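Local coordinates for protein membrane-bound lytic murein transglycosylase A (Burkholderia pseudomallei, PDB 6QK4) that probably cleaves the glycosidic bond between N-acetylmuramic acid and N-acetylglucosamine in peptidoglycan, leaving a 1,6-anhydro ring on the muramic acid, at residues 153-158 / 181-186. Residues are numbered along the deposited sequence; the frame is centred on the assembly and turned at random.
Sequences NELVWV and TVMRVG
Met-183 reaches across to Leu-155 and presses its terminal methyl into the branched end of the leucine. Met-183 CE lies 3.4 Å from both Leu-155 CG and Leu-155 CD1. Leu-155 CD2 is hardly farther from Met-183 CE, at 3.5 Å, so one methyl group touches the whole fork. These distances are shorter than two carbons normally pack, and the fit is tight, perhaps slightly strained. The methionine gets there by being stretched out at every torsion: CG is anti to the backbone N (chi1 -178°) and the chain stays extended through SD to CE. On the way its sulfur passes Val-156, with Met-183 SD 4.1 Å from Val-156 CB. The leucine methyl CD2 is shared, for Leu-155 CD2 also meets Val-185 CG1 at 3.9 Å, the two side chains lying alongside each other and pointing opposite ways.

The strands 154-158 and 182-186 are not sheet neighbours: their axes come no closer than 9.8 Å and run at 121° to each other. Strand 154-158 pairs instead with 123-126 and 101-114, and strand 182-190 with 173-177 and 240-244. Phe-242 of strand 240-244 touches both Leu-155 and Val-185, while Leu-177 packs on Val-156. All four touching residues are buried and apolar, so the direct contact between the two segments, inside the MltA-specific insert domain, is made by apolar side chains, and dispersion and the exclusion of water probably supply the cohesion.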
ATOM      1  N   ASN A 153     -23.743 -11.152 -14.023  1.00 40.36           N
ATOM      2  CA  ASN A 153     -23.092 -11.164 -12.723  1.00 40.56           C
ATOM      3  C   ASN A 153     -22.192  -9.949 -12.529  1.00 41.02           C
ATOM      4  O   ASN A 153     -21.271  -9.988 -11.706  1.00 41.71           O
ATOM      5  CB  ASN A 153     -22.304 -12.462 -12.547  1.00 42.76           C
ATOM      6  CG  ASN A 153     -23.215 -13.689 -12.435  1.00 43.85           C
ATOM      7  OD1 ASN A 153     -23.874 -13.900 -11.411  1.00 46.34           O
ATOM      8  ND2 ASN A 153     -23.258 -14.485 -13.491  1.00 45.26           N
ATOM      9  N   GLU A 154     -22.417  -8.895 -13.313  1.00 38.97           N
ATOM     10  CA  GLU A 154     -21.585  -7.701 -13.237  1.00 40.11           C
ATOM     11  C   GLU A 154     -21.850  -6.973 -11.918  1.00 38.86           C
ATOM     12  O   GLU A 154     -22.999  -6.855 -11.473  1.00 39.14           O
ATOM     13  CB  GLU A 154     -21.867  -6.799 -14.450  1.00 40.44           C
ATOM     14  CG  GLU A 154     -21.562  -7.421 -15.815  1.00 41.12           C
ATOM     15  CD  GLU A 154     -22.732  -8.228 -16.370  1.00 43.33           C
ATOM     16  OE1 GLU A 154     -23.757  -8.297 -15.668  1.00 44.70           O
ATOM     17  OE2 GLU A 154     -22.601  -8.804 -17.477  1.00 43.88           O
ATOM     18  N   LEU A 155     -20.782  -6.524 -11.252  1.00 33.87           N
ATOM     19  CA  LEU A 155     -20.895  -5.790 -10.004  1.00 34.28           C
ATOM     20  C   LEU A 155     -20.899  -4.277 -10.260  1.00 34.56           C
ATOM     21  O   LEU A 155     -21.706  -3.556  -9.647  1.00 36.58           O
ATOM     22  CB  LEU A 155     -19.749  -6.211  -9.068  1.00 35.09           C
ATOM     23  CG  LEU A 155     -19.598  -5.518  -7.727  1.00 41.03           C
ATOM     24  CD1 LEU A 155     -20.891  -5.683  -6.889  1.00 41.76           C
ATOM     25  CD2 LEU A 155     -18.328  -5.987  -6.943  1.00 38.39           C
ATOM     26  N   VAL A 156     -20.097  -3.828 -11.212  1.00 32.53           N
ATOM     27  CA  VAL A 156     -19.926  -2.415 -11.528  1.00 32.35           C
ATOM     28  C   VAL A 156     -19.113  -2.346 -12.818  1.00 33.39           C
ATOM     29  O   VAL A 156     -18.453  -3.331 -13.210  1.00 33.43           O
ATOM     30  CB  VAL A 156     -19.224  -1.706 -10.337  1.00 35.35           C
ATOM     31  CG1 VAL A 156     -17.791  -2.236 -10.153  1.00 36.62           C
ATOM     32  CG2 VAL A 156     -19.204  -0.216 -10.502  1.00 36.27           C
ATOM     33  N   TRP A 157     -19.147  -1.193 -13.491  1.00 34.05           N
ATOM     34  CA  TRP A 157     -18.463  -1.014 -14.767  1.00 33.30           C
ATOM     35  C   TRP A 157     -17.375   0.057 -14.660  1.00 35.47           C
ATOM     36  O   TRP A 157     -17.662   1.180 -14.257  1.00 37.53           O
ATOM     37  CB  TRP A 157     -19.466  -0.634 -15.866  1.00 38.32           C
ATOM     38  CG  TRP A 157     -20.533  -1.662 -16.038  1.00 42.38           C
ATOM     39  CD1 TRP A 157     -21.681  -1.821 -15.277  1.00 46.32           C
ATOM     40  CD2 TRP A 157     -20.547  -2.688 -17.007  1.00 46.98           C
ATOM     41  NE1 TRP A 157     -22.407  -2.894 -15.746  1.00 50.07           N
ATOM     42  CE2 TRP A 157     -21.731  -3.441 -16.812  1.00 48.42           C
ATOM     43  CE3 TRP A 157     -19.669  -3.052 -18.041  1.00 47.48           C
ATOM     44  CZ2 TRP A 157     -22.050  -4.536 -17.608  1.00 50.32           C
ATOM     45  CZ3 TRP A 157     -19.994  -4.134 -18.836  1.00 49.88           C
ATOM     46  CH2 TRP A 157     -21.175  -4.864 -18.618  1.00 50.29           C
ATOM     47  N   VAL A 158     -16.137  -0.274 -15.063  1.00 32.03           N
ATOM     48  CA  VAL A 158     -15.065   0.697 -14.903  1.00 30.38           C
ATOM     49  C   VAL A 158     -14.526   1.172 -16.262  1.00 30.56           C
ATOM     50  O   VAL A 158     -14.961   0.736 -17.336  1.00 35.06           O
ATOM     51  CB  VAL A 158     -13.941   0.137 -13.975  1.00 26.08           C
ATOM     52  CG1 VAL A 158     -14.495  -0.248 -12.623  1.00 31.02           C
ATOM     53  CG2 VAL A 158     -13.217  -1.119 -14.624  1.00 26.10           C
ATOM     54  N   THR A 181     -20.553   8.807  -5.416  1.00 57.22           N
ATOM     55  CA  THR A 181     -20.355   7.874  -4.311  1.00 54.09           C
ATOM     56  C   THR A 181     -19.134   6.987  -4.578  1.00 50.04           C
ATOM     57  O   THR A 181     -18.528   7.039  -5.651  1.00 45.57           O
ATOM     58  CB  THR A 181     -21.615   7.025  -4.104  1.00 54.83           C
ATOM     59  OG1 THR A 181     -21.546   6.374  -2.833  1.00 60.76           O
ATOM     60  CG2 THR A 181     -21.752   5.982  -5.168  1.00 49.77           C
ATOM     61  N   VAL A 182     -18.757   6.176  -3.579  1.00 47.37           N
ATOM     62  CA  VAL A 182     -17.570   5.320  -3.670  1.00 45.60           C
ATOM     63  C   VAL A 182     -17.982   3.901  -3.317  1.00 44.15           C
ATOM     64  O   VAL A 182     -18.745   3.687  -2.375  1.00 47.53           O
ATOM     65  CB  VAL A 182     -16.440   5.818  -2.743  1.00 44.48           C
ATOM     66  CG1 VAL A 182     -15.286   4.810  -2.686  1.00 46.38           C
ATOM     67  CG2 VAL A 182     -15.937   7.128  -3.230  1.00 41.26           C
ATOM     68  N   MET A 183     -17.522   2.932  -4.094  1.00 37.22           N
ATOM     69  CA  MET A 183     -17.809   1.534  -3.815  1.00 35.40           C
ATOM     70  C   MET A 183     -16.512   0.833  -3.454  1.00 39.85           C
ATOM     71  O   MET A 183     -15.580   0.827  -4.265  1.00 38.85           O
ATOM     72  CB  MET A 183     -18.436   0.875  -5.040  1.00 37.57           C
ATOM     73  CG  MET A 183     -18.787  -0.536  -4.795  1.00 42.09           C
ATOM     74  SD  MET A 183     -19.264  -1.404  -6.288  1.00 49.54           S
ATOM     75  CE  MET A 183     -19.413  -2.966  -5.548  1.00 52.38           C
ATOM     76  N   ARG A 184     -16.446   0.227  -2.266  1.00 36.58           N
ATOM     77  CA  ARG A 184     -15.286  -0.602  -1.929  1.00 38.87           C
ATOM     78  C   ARG A 184     -15.542  -2.044  -2.358  1.00 33.17           C
ATOM     79  O   ARG A 184     -16.624  -2.588  -2.133  1.00 35.05           O
ATOM     80  CB  ARG A 184     -14.969  -0.533  -0.432  1.00 45.52           C
ATOM     81  CG  ARG A 184     -14.817   0.896   0.006  1.00 54.91           C
ATOM     82  CD  ARG A 184     -13.647   1.170   0.960  1.00 65.49           C
ATOM     83  NE  ARG A 184     -13.323   2.610   1.049  1.00 70.54           N
ATOM     84  CZ  ARG A 184     -14.206   3.583   1.302  1.00 74.03           C
ATOM     85  NH1 ARG A 184     -15.491   3.304   1.528  1.00 74.55           N
ATOM     86  NH2 ARG A 184     -13.804   4.843   1.352  1.00 75.45           N
ATOM     87  N   VAL A 185     -14.562  -2.649  -3.008  1.00 31.70           N
ATOM     88  CA  VAL A 185     -14.690  -4.034  -3.440  1.00 29.84           C
ATOM     89  C   VAL A 185     -13.596  -4.831  -2.763  1.00 33.06           C
ATOM     90  O   VAL A 185     -12.503  -4.309  -2.527  1.00 33.20           O
ATOM     91  CB  VAL A 185     -14.598  -4.168  -4.965  1.00 34.80           C
ATOM     92  CG1 VAL A 185     -15.711  -3.390  -5.657  1.00 34.63           C
ATOM     93  CG2 VAL A 185     -13.213  -3.762  -5.491  1.00 35.26           C
ATOM     94  N   GLY A 186     -13.910  -6.085  -2.422  1.00 33.85           N
ATOM     95  CA  GLY A 186     -12.955  -7.005  -1.842  1.00 33.44           C
ATOM     96  C   GLY A 186     -13.017  -8.368  -2.507  1.00 35.72           C
ATOM     97  O   GLY A 186     -13.720  -8.543  -3.513  1.00 33.21           O
TER